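Putative uncharacterized protein TTHB189 (Thermus thermophilus, PDB 2ZCA) is a Cse2 (CasB) family protein of the type I-E CRISPR system, which probably takes part in RNA-guided defence against viruses and plasmids. Local coordinates at residues L8-L11 against K12-G16; A26-R29 against S30-F33; Y44-P47 against F48-K51; K98-L101 against A102-A106. All blocks are in the same frame, centred on the assembly; numbering follows the deposited sequence.

All four contacts are local, each joining consecutive turns of one helix or its end, so none closes a long loop; they follow one another along the chain without nesting or crossing. Interaction 1 runs down helix 3-15, interaction 2 ends helix 20-29, and interaction 3 lies on helix 42-49. These three touch one another: Phe-27 of interaction 2 packs against Leu-11 and Leu-14 of interaction 1 and against Tyr-44 and Val-45 of interaction 3, while Trp-10 meets Tyr-44, Pro-47 and Phe-48. Interaction 4, on helix 96-104, stands apart, its centre about 30 Å from those of interactions 1 and 3, across the chain's centre in this all-helical fold.

Interaction 1 of 4, residues L8-L11 against K12-G16; sequences LDWL and KRLQG
Residues 8-11 continue straight into 12-16 along helix 3-15, which runs out around Gly-16; four successive i to i+4 bonds join Lys-12 N to Leu-8 O, Arg-13 N to Asp-9 O, Leu-14 N to Trp-10 O and Gln-15 N to Leu-11 O. The Lys-12 N to Leu-8 O bond is 2.8 Å long. Near Gly-16 the pattern slackens, its N making weak bonds to the carbonyls of Lys-12 and Arg-13. Along the side, the Trp-10 indole slants past Leu-14, with NE1 4.1 Å from Leu-14 CD1. Trp-10 CG lies opposite its own backbone N about the CA-CB bond (chi1 174°), which sends the indole outward from the helix, its NE1 side leaning toward the next turn; NE1 is hydrogen-bonded to Tyr-44 O. Lys-12 bends at chi2 (-63°), and its CG rests 3.3 Å from Leu-8 O and 4.3 Å from Leu-8 CD1 before the chain leads off to a hydrogen bond between NZ and Gly-74 O. Arg-13 is stretched out straight; Asp-9 OD2 and Arg-13 NH1 remain 6.3 Å apart, too far for a salt bridge. Buried Leu-11 packs on Ala-66 and Tyr-69 of helix 56-71, while Leu-14 touches Ala-23 and Gln-15 touches Trp-20, both of helix 20-29.

Interaction 2 of 4, residues A26-R29 against S30-F33; sequences AFRR and SLAF
Arg-29 reaches past the end of its helix to Ala-32 and Phe-33. Its CB and CG, the latter set opposite the backbone N (chi1 177°), only pass the adjoining Ser-30 amide. The chain then bends at chi2, bringing NE to 3.7 Å from Phe-33 CE1. Arg-29 CZ has Phe-33 CE1 (4.1 Å) and Ala-32 CB (4.2 Å) on the same side, NH1 approaches Ala-32 CB at 3.9 Å, and NH2 ends 4.0 Å from Phe-33 CZ. The methyl and CE1 thus sit over one face of the guanidinium, whose plane stands 82° from the phenyl ring. Here helix 20-29 gives way to a loop, and the i to i+4 bond from Ser-30 N to Ala-26 O is succeeded by i to i+3 bonds: Leu-31 N to Arg-28 O, Ala-32 N to Arg-29 O and Phe-33 N to Ser-30 O. Arg-29 O also meets the Phe-33 ring at its edge, 3.6 Å from CD1. The Ser-30 hydroxyl turns back on the helix, OG donating to Phe-27 O at a short 2.5 Å, and Ser-30 N adds a weak bond to the same oxygen. The Phe-33 ring meets that of Tyr-38, and Leu-31 and Ser-30 lean on Ala-67 of helix 56-71.

Interaction 3 of 4, residues Y44-P47 against F48-K51; sequences YVEP and FLAK
Val-45 and Leu-49 meet one turn apart on helix 42-49, a short alpha-helix kinked at Pro-47, whose nitrogen has no hydrogen to give to the preceding turn. The two side chains slant past each other, Val-45 CG1 standing 3.6 Å from Leu-49 CD1. That methyl is brought forward because CG1 is the branch opposite the backbone N (chi1 177°). Leu-49 CD1 is approached as well by the Glu-46 carboxylate, with OE2 at 3.7 Å; the Glu-46 chain folds at chi2, and the same oxygen is hydrogen-bonded to Tyr-63 OH of helix 56-71. Leu-49 thus lies beside an apolar branch and a carboxylate while packing on Arg-59, His-62 and Tyr-63. Phe-48 heads elsewhere: its CB is 3.3 Å from Val-45 O, but the ring swings off to helix 3-15, where it meets the ring of Phe-7 and the side chain touches Arg-6. Beneath these side chains Ala-50 N bonds to Glu-46 O at 2.8 Å, and Lys-51 N turns to Phe-48 O as the helix runs out. Val-45 O grips two donors: Leu-49 N at 3.1 Å in the carbonyl plane, and Phe-48 N at 3.0 Å from above that plane.

Interaction 4 of 4, residues K98-L101 against A102-A106; sequences KRFL and ALLEA
The Phe-100 ring has Leu-104 over one face: CG stands 3.9 Å above the ring plane, displaced toward the rim, in a CH-pi contact. Leu-104 CG is 4.2 Å from the centroid of the Phe-100 ring and 20° off its normal. The two methyls spread across neighbouring ring carbons, CD1 3.6 Å from Phe-100 CZ and CD2 4.0 Å from Phe-100 CE1. With CG opposite the backbone N (chi1 171°), the ring stands out from helix 96-104 and tilts toward the next turn, where Leu-104 packs on it. The same ring also stacks with Tyr-153 of helix 144-155 and touches Ala-83 and Leu-86 of helix 82-90. Leu-101 adds a looser apolar contact, its CD2 4.3 Å from Leu-104 CD1. Behind these groups the backbone keeps its i to i+4 bonds, from Ala-102 N to Lys-98 O through Glu-105 N to Leu-101 O, and Phe-100 O receives Leu-104 N at 3.0 Å with a weak second bond from Leu-103 N. Past Leu-104 the helix stops, and Ala-106 N bonds to Leu-103 O. The Glu-105 side chain, extended beyond CG, lies back along the preceding turn. Leu-103 turns to Arg-114 and Ala-118 of helix 111-121. The side-chain contact is therefore apolar, aromatic face against branched aliphatic carbon; the last turn's amides bond within the helix, while Arg-143 NH2 serves Leu-104 O at its end. Glu-105 OE1 and OE2 lie 3.4 and 3.5 Å from Leu-101 O; all three are acceptors, which probably makes the approach mildly unfavourable.

Interaction 1 of 4, residues L8-L11 against K12-G16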
loop_
_atom_site.group_PDB
_atom_site.type_symbol
_atom_site.label_atom_id
_atom_site.label_comp_id
_atom_site.label_asym_id
_atom_site.label_seq_id
_atom_site.Cartn_x
_atom_site.Cartn_y
_atom_site.Cartn_z
ATOM N N LEU A 8 10.100 -1.785 -2.836
ATOM C CA LEU A 8 10.056 -2.940 -1.952
ATOM C C LEU A 8 11.482 -3.321 -1.554
ATOM O O LEU A 8 11.742 -3.676 -0.404
ATOM C CB LEU A 8 9.383 -4.120 -2.650
ATOM C CG LEU A 8 9.319 -5.410 -1.836
ATOM C CD1 LEU A 8 8.548 -5.178 -0.538
ATOM C CD2 LEU A 8 8.647 -6.482 -2.672
ATOM N N ASP A 9 12.400 -3.252 -2.514
ATOM C CA ASP A 9 13.797 -3.575 -2.248
ATOM C C ASP A 9 14.325 -2.608 -1.189
ATOM O O ASP A 9 15.023 -3.005 -0.253
ATOM C CB ASP A 9 14.628 -3.440 -3.527
ATOM C CG ASP A 9 16.077 -3.844 -3.325
ATOM O OD1 ASP A 9 16.334 -5.042 -3.079
ATOM O OD2 ASP A 9 16.964 -2.966 -3.411
ATOM N N TRP A 10 13.984 -1.333 -1.347
ATOM C CA TRP A 10 14.410 -0.299 -0.409
ATOM C C TRP A 10 13.883 -0.590 0.993
ATOM O O TRP A 10 14.633 -0.536 1.971
ATOM C CB TRP A 10 13.921 1.073 -0.889
ATOM C CG TRP A 10 14.189 2.199 0.075
ATOM C CD1 TRP A 10 13.365 2.641 1.072
ATOM C CD2 TRP A 10 15.372 3.004 0.147
ATOM N NE1 TRP A 10 13.962 3.673 1.762
ATOM C CE2 TRP A 10 15.194 3.916 1.214
ATOM C CE3 TRP A 10 16.567 3.046 -0.585
ATOM C CZ2 TRP A 10 16.167 4.859 1.566
ATOM C CZ3 TRP A 10 17.535 3.985 -0.235
ATOM C CH2 TRP A 10 17.326 4.877 0.832
ATOM N N LEU A 11 12.593 -0.900 1.096
ATOM C CA LEU A 11 11.998 -1.202 2.391
ATOM C C LEU A 11 12.631 -2.446 3.010
ATOM O O LEU A 11 12.909 -2.469 4.207
ATOM C CB LEU A 11 10.484 -1.389 2.251
ATOM C CG LEU A 11 9.739 -0.109 1.851
ATOM C CD1 LEU A 11 8.264 -0.414 1.602
ATOM C CD2 LEU A 11 9.888 0.931 2.952
ATOM N N LYS A 12 12.868 -3.473 2.196
ATOM C CA LYS A 12 13.482 -4.704 2.692
ATOM C C LYS A 12 14.898 -4.447 3.195
ATOM O O LYS A 12 15.337 -5.044 4.181
ATOM C CB LYS A 12 13.504 -5.773 1.593
ATOM C CG LYS A 12 12.163 -6.454 1.379
ATOM C CD LYS A 12 11.755 -7.208 2.635
ATOM C CE LYS A 12 10.347 -7.768 2.534
ATOM N NZ LYS A 12 9.970 -8.468 3.791
ATOM N N ARG A 13 15.613 -3.557 2.516
ATOM C CA ARG A 13 16.973 -3.215 2.914
ATOM C C ARG A 13 16.925 -2.499 4.266
ATOM O O ARG A 13 17.748 -2.761 5.147
ATOM C CB ARG A 13 17.618 -2.313 1.862
ATOM C CG ARG A 13 19.031 -1.880 2.197
ATOM C CD ARG A 13 19.609 -0.989 1.106
ATOM N NE ARG A 13 20.980 -0.583 1.407
ATOM C CZ ARG A 13 21.717 0.198 0.624
ATOM N NH1 ARG A 13 21.217 0.663 -0.514
ATOM N NH2 ARG A 13 22.957 0.513 0.978
ATOM N N LEU A 14 15.953 -1.601 4.418
ATOM C CA LEU A 14 15.768 -0.847 5.654
ATOM C C LEU A 14 15.452 -1.787 6.809
ATOM O O LEU A 14 15.999 -1.655 7.903
ATOM C CB LEU A 14 14.607 0.142 5.506
ATOM C CG LEU A 14 14.843 1.640 5.694
ATOM C CD1 LEU A 14 13.498 2.357 5.628
ATOM C CD2 LEU A 14 15.517 1.911 7.026
ATOM N N GLN A 15 14.549 -2.731 6.562
ATOM C CA GLN A 15 14.149 -3.683 7.585
ATOM C C GLN A 15 15.321 -4.557 8.023
ATOM O O GLN A 15 15.314 -5.116 9.121
ATOM C CB GLN A 15 12.993 -4.546 7.068
ATOM C CG GLN A 15 12.522 -5.615 8.041
ATOM C CD GLN A 15 11.098 -6.060 7.771
ATOM O OE1 GLN A 15 10.645 -6.073 6.624
ATOM N NE2 GLN A 15 10.386 -6.440 8.828
ATOM N N GLY A 16 16.333 -4.662 7.166
ATOM C CA GLY A 16 17.496 -5.466 7.499
ATOM C C GLY A 16 18.560 -4.677 8.243
ATOM O O GLY A 16 19.561 -5.239 8.691
#

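Interaction 2 of 4, residues A26-R29 against S30-F33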
loop_
_atom_site.group_PDB
_atom_site.type_symbol
_atom_site.label_atom_id
_atom_site.label_comp_id
_atom_site.label_asym_id
_atom_site.label_seq_id
_atom_site.Cartn_x
_atom_site.Cartn_y
_atom_site.Cartn_z
ATOM N N ALA A 26 8.296 5.080 12.891
ATOM C CA ALA A 26 7.861 6.267 12.162
ATOM C C ALA A 26 6.789 5.913 11.136
ATOM O O ALA A 26 5.780 6.611 11.022
ATOM C CB ALA A 26 9.048 6.927 11.471
ATOM N N PHE A 27 7.011 4.836 10.387
ATOM C CA PHE A 27 6.042 4.415 9.382
ATOM C C PHE A 27 4.717 4.027 10.032
ATOM O O PHE A 27 3.644 4.410 9.557
ATOM C CB PHE A 27 6.562 3.218 8.574
ATOM C CG PHE A 27 7.724 3.535 7.670
ATOM C CD1 PHE A 27 7.901 4.812 7.147
ATOM C CD2 PHE A 27 8.615 2.532 7.293
ATOM C CE1 PHE A 27 8.948 5.084 6.260
ATOM C CE2 PHE A 27 9.663 2.793 6.405
ATOM C CZ PHE A 27 9.829 4.072 5.889
ATOM N N ARG A 28 4.788 3.263 11.118
ATOM C CA ARG A 28 3.576 2.824 11.798
ATOM C C ARG A 28 2.791 4.011 12.344
ATOM O O ARG A 28 1.576 4.091 12.173
ATOM C CB ARG A 28 3.923 1.852 12.933
ATOM C CG ARG A 28 2.707 1.350 13.695
ATOM C CD ARG A 28 1.785 0.506 12.813
ATOM N NE ARG A 28 0.586 0.093 13.536
ATOM C CZ ARG A 28 -0.410 0.906 13.874
ATOM N NH1 ARG A 28 -0.368 2.194 13.550
ATOM N NH2 ARG A 28 -1.445 0.436 14.558
ATOM N N ARG A 29 3.486 4.938 12.989
ATOM C CA ARG A 29 2.827 6.107 13.542
ATOM C C ARG A 29 2.249 7.009 12.446
ATOM O O ARG A 29 1.241 7.681 12.665
ATOM C CB ARG A 29 3.806 6.895 14.418
ATOM C CG ARG A 29 3.239 8.188 14.987
ATOM C CD ARG A 29 1.955 7.949 15.773
ATOM N NE ARG A 29 1.430 9.191 16.334
ATOM C CZ ARG A 29 0.249 9.305 16.934
ATOM N NH1 ARG A 29 -0.543 8.247 17.057
ATOM N NH2 ARG A 29 -0.143 10.479 17.412
ATOM N N SER A 30 2.865 7.005 11.264
ATOM C CA SER A 30 2.386 7.842 10.163
ATOM C C SER A 30 0.970 7.492 9.704
ATOM O O SER A 30 0.338 8.274 8.995
ATOM C CB SER A 30 3.328 7.757 8.957
ATOM O OG SER A 30 3.172 6.530 8.260
ATOM N N LEU A 31 0.473 6.322 10.091
ATOM C CA LEU A 31 -0.877 5.929 9.692
ATOM C C LEU A 31 -1.939 6.822 10.317
ATOM O O LEU A 31 -3.079 6.864 9.852
ATOM C CB LEU A 31 -1.148 4.466 10.051
ATOM C CG LEU A 31 -0.609 3.414 9.077
ATOM C CD1 LEU A 31 -1.035 2.035 9.550
ATOM C CD2 LEU A 31 -1.145 3.674 7.665
ATOM N N ALA A 32 -1.562 7.549 11.365
ATOM C CA ALA A 32 -2.494 8.444 12.044
ATOM C C ALA A 32 -2.632 9.773 11.304
ATOM O O ALA A 32 -3.506 10.582 11.625
ATOM C CB ALA A 32 -2.025 8.695 13.479
ATOM N N PHE A 33 -1.770 9.994 10.316
ATOM C CA PHE A 33 -1.784 11.241 9.552
ATOM C C PHE A 33 -1.867 11.003 8.048
ATOM O O PHE A 33 -1.630 9.894 7.567
ATOM C CB PHE A 33 -0.510 12.049 9.835
ATOM C CG PHE A 33 -0.187 12.190 11.291
ATOM C CD1 PHE A 33 0.322 11.115 12.012
ATOM C CD2 PHE A 33 -0.403 13.396 11.949
ATOM C CE1 PHE A 33 0.608 11.235 13.370
ATOM C CE2 PHE A 33 -0.118 13.527 13.309
ATOM C CZ PHE A 33 0.388 12.445 14.018
#

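Interaction 3 of 4, residues Y44-P47 against F48-K51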
loop_
_atom_site.group_PDB
_atom_site.type_symbol
_atom_site.label_atom_id
_atom_site.label_comp_id
_atom_site.label_asym_id
_atom_site.label_seq_id
_atom_site.Cartn_x
_atom_site.Cartn_y
_atom_site.Cartn_z
ATOM N N TYR A 44 13.270 8.490 6.049
ATOM C CA TYR A 44 13.308 7.100 5.593
ATOM C C TYR A 44 12.757 6.887 4.189
ATOM O O TYR A 44 12.891 5.799 3.622
ATOM C CB TYR A 44 12.530 6.219 6.572
ATOM C CG TYR A 44 13.078 6.267 7.978
ATOM C CD1 TYR A 44 14.268 5.617 8.307
ATOM C CD2 TYR A 44 12.423 6.989 8.973
ATOM C CE1 TYR A 44 14.792 5.687 9.598
ATOM C CE2 TYR A 44 12.940 7.067 10.265
ATOM C CZ TYR A 44 14.122 6.415 10.570
ATOM O OH TYR A 44 14.632 6.499 11.848
ATOM N N VAL A 45 12.140 7.919 3.628
ATOM C CA VAL A 45 11.555 7.816 2.298
ATOM C C VAL A 45 12.166 8.778 1.277
ATOM O O VAL A 45 12.368 8.410 0.118
ATOM C CB VAL A 45 10.032 8.057 2.367
ATOM C CG1 VAL A 45 9.425 8.016 0.972
ATOM C CG2 VAL A 45 9.387 6.996 3.256
ATOM N N GLU A 46 12.471 10.001 1.702
ATOM C CA GLU A 46 13.023 10.994 0.785
ATOM C C GLU A 46 14.313 10.574 0.074
ATOM O O GLU A 46 14.492 10.868 -1.107
ATOM C CB GLU A 46 13.215 12.332 1.506
ATOM C CG GLU A 46 11.902 13.036 1.854
ATOM C CD GLU A 46 11.007 13.269 0.642
ATOM O OE1 GLU A 46 11.538 13.601 -0.439
ATOM O OE2 GLU A 46 9.767 13.135 0.770
ATOM N N PRO A 47 15.230 9.890 0.779
ATOM C CA PRO A 47 16.467 9.475 0.107
ATOM C C PRO A 47 16.155 8.590 -1.104
ATOM O O PRO A 47 16.903 8.565 -2.082
ATOM C CB PRO A 47 17.213 8.723 1.201
ATOM C CG PRO A 47 16.833 9.493 2.430
ATOM C CD PRO A 47 15.330 9.676 2.233
ATOM N N PHE A 48 15.044 7.863 -1.032
ATOM C CA PHE A 48 14.635 7.004 -2.138
ATOM C C PHE A 48 13.982 7.836 -3.239
ATOM O O PHE A 48 14.334 7.721 -4.415
ATOM C CB PHE A 48 13.638 5.941 -1.661
ATOM C CG PHE A 48 13.116 5.068 -2.769
ATOM C CD1 PHE A 48 13.835 3.957 -3.195
ATOM C CD2 PHE A 48 11.928 5.388 -3.419
ATOM C CE1 PHE A 48 13.378 3.174 -4.259
ATOM C CE2 PHE A 48 11.460 4.614 -4.485
ATOM C CZ PHE A 48 12.188 3.505 -4.905
ATOM N N LEU A 49 13.026 8.677 -2.854
ATOM C CA LEU A 49 12.314 9.510 -3.815
ATOM C C LEU A 49 13.254 10.441 -4.568
ATOM O O LEU A 49 12.978 10.826 -5.703
ATOM C CB LEU A 49 11.228 10.326 -3.106
ATOM C CG LEU A 49 10.099 9.500 -2.475
ATOM C CD1 LEU A 49 9.153 10.410 -1.712
ATOM C CD2 LEU A 49 9.347 8.745 -3.560
ATOM N N ALA A 50 14.369 10.786 -3.933
ATOM C CA ALA A 50 15.354 11.678 -4.538
ATOM C C ALA A 50 15.987 11.077 -5.787
ATOM O O ALA A 50 16.495 11.806 -6.640
ATOM C CB ALA A 50 16.439 12.020 -3.521
ATOM N N LYS A 51 15.956 9.751 -5.891
ATOM C CA LYS A 51 16.539 9.049 -7.036
ATOM C C LYS A 51 15.678 9.134 -8.291
ATOM O O LYS A 51 16.076 8.659 -9.354
ATOM C CB LYS A 51 16.765 7.573 -6.699
ATOM C CG LYS A 51 17.702 7.319 -5.532
ATOM C CD LYS A 51 17.861 5.824 -5.287
ATOM C CE LYS A 51 18.768 5.539 -4.098
ATOM N NZ LYS A 51 20.146 6.068 -4.301
#

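Interaction 4 of 4, residues K98-L101 against A102-A106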
loop_
_atom_site.group_PDB
_atom_site.type_symbol
_atom_site.label_atom_id
_atom_site.label_comp_id
_atom_site.label_asym_id
_atom_site.label_seq_id
_atom_site.Cartn_x
_atom_site.Cartn_y
_atom_site.Cartn_z
ATOM N N LYS A 98 -18.527 -5.533 0.364
ATOM C CA LYS A 98 -18.981 -4.153 0.240
ATOM C C LYS A 98 -17.819 -3.197 0.505
ATOM O O LYS A 98 -17.751 -2.113 -0.077
ATOM C CB LYS A 98 -20.129 -3.870 1.213
ATOM C CG LYS A 98 -21.415 -4.610 0.878
ATOM C CD LYS A 98 -22.522 -4.272 1.865
ATOM C CE LYS A 98 -23.820 -4.989 1.517
ATOM N NZ LYS A 98 -24.308 -4.627 0.157
ATOM N N ARG A 99 -16.911 -3.592 1.392
ATOM C CA ARG A 99 -15.754 -2.752 1.678
ATOM C C ARG A 99 -14.842 -2.763 0.458
ATOM O O ARG A 99 -14.260 -1.743 0.094
ATOM C CB ARG A 99 -14.984 -3.264 2.898
ATOM C CG ARG A 99 -15.669 -2.994 4.223
ATOM C CD ARG A 99 -14.674 -3.085 5.374
ATOM N NE ARG A 99 -15.285 -2.763 6.660
ATOM C CZ ARG A 99 -16.151 -3.547 7.295
ATOM N NH1 ARG A 99 -16.510 -4.710 6.764
ATOM N NH2 ARG A 99 -16.662 -3.166 8.458
ATOM N N PHE A 100 -14.721 -3.929 -0.167
ATOM C CA PHE A 100 -13.890 -4.064 -1.355
ATOM C C PHE A 100 -14.427 -3.164 -2.467
ATOM O O PHE A 100 -13.674 -2.424 -3.094
ATOM C CB PHE A 100 -13.869 -5.524 -1.826
ATOM C CG PHE A 100 -13.217 -5.717 -3.169
ATOM C CD1 PHE A 100 -11.866 -5.434 -3.352
ATOM C CD2 PHE A 100 -13.963 -6.161 -4.260
ATOM C CE1 PHE A 100 -11.265 -5.587 -4.598
ATOM C CE2 PHE A 100 -13.370 -6.318 -5.517
ATOM C CZ PHE A 100 -12.018 -6.029 -5.685
ATOM N N LEU A 101 -15.730 -3.218 -2.717
ATOM C CA LEU A 101 -16.298 -2.376 -3.769
ATOM C C LEU A 101 -16.120 -0.889 -3.477
ATOM O O LEU A 101 -15.853 -0.102 -4.386
ATOM C CB LEU A 101 -17.777 -2.705 -3.979
ATOM C CG LEU A 101 -17.997 -4.111 -4.555
ATOM C CD1 LEU A 101 -19.486 -4.388 -4.685
ATOM C CD2 LEU A 101 -17.310 -4.231 -5.907
ATOM N N ALA A 102 -16.260 -0.503 -2.211
ATOM C CA ALA A 102 -16.096 0.897 -1.824
ATOM C C ALA A 102 -14.647 1.324 -2.029
ATOM O O ALA A 102 -14.359 2.491 -2.304
ATOM C CB ALA A 102 -16.501 1.094 -0.366
ATOM N N LEU A 103 -13.733 0.371 -1.881
ATOM C CA LEU A 103 -12.317 0.645 -2.077
ATOM C C LEU A 103 -12.090 0.953 -3.558
ATOM O O LEU A 103 -11.436 1.936 -3.910
ATOM C CB LEU A 103 -11.485 -0.566 -1.647
ATOM C CG LEU A 103 -9.973 -0.460 -1.838
ATOM C CD1 LEU A 103 -9.455 0.790 -1.153
ATOM C CD2 LEU A 103 -9.305 -1.710 -1.281
ATOM N N LEU A 104 -12.649 0.119 -4.428
ATOM C CA LEU A 104 -12.502 0.343 -5.861
ATOM C C LEU A 104 -13.121 1.682 -6.273
ATOM O O LEU A 104 -12.679 2.309 -7.234
ATOM C CB LEU A 104 -13.178 -0.782 -6.652
ATOM C CG LEU A 104 -12.671 -2.208 -6.447
ATOM C CD1 LEU A 104 -13.459 -3.151 -7.355
ATOM C CD2 LEU A 104 -11.182 -2.283 -6.770
ATOM N N GLU A 105 -14.138 2.118 -5.537
ATOM C CA GLU A 105 -14.837 3.368 -5.847
ATOM C C GLU A 105 -14.252 4.608 -5.172
ATOM O O GLU A 105 -14.709 5.720 -5.421
ATOM C CB GLU A 105 -16.315 3.235 -5.454
ATOM C CG GLU A 105 -17.041 2.105 -6.172
ATOM C CD GLU A 105 -18.226 1.557 -5.388
ATOM O OE1 GLU A 105 -18.507 2.058 -4.274
ATOM O OE2 GLU A 105 -18.875 0.614 -5.891
ATOM N N ALA A 106 -13.238 4.423 -4.335
ATOM C CA ALA A 106 -12.632 5.539 -3.612
ATOM C C ALA A 106 -11.934 6.573 -4.487
ATOM O O ALA A 106 -11.196 6.224 -5.413
ATOM C CB ALA A 106 -11.643 5.005 -2.572
#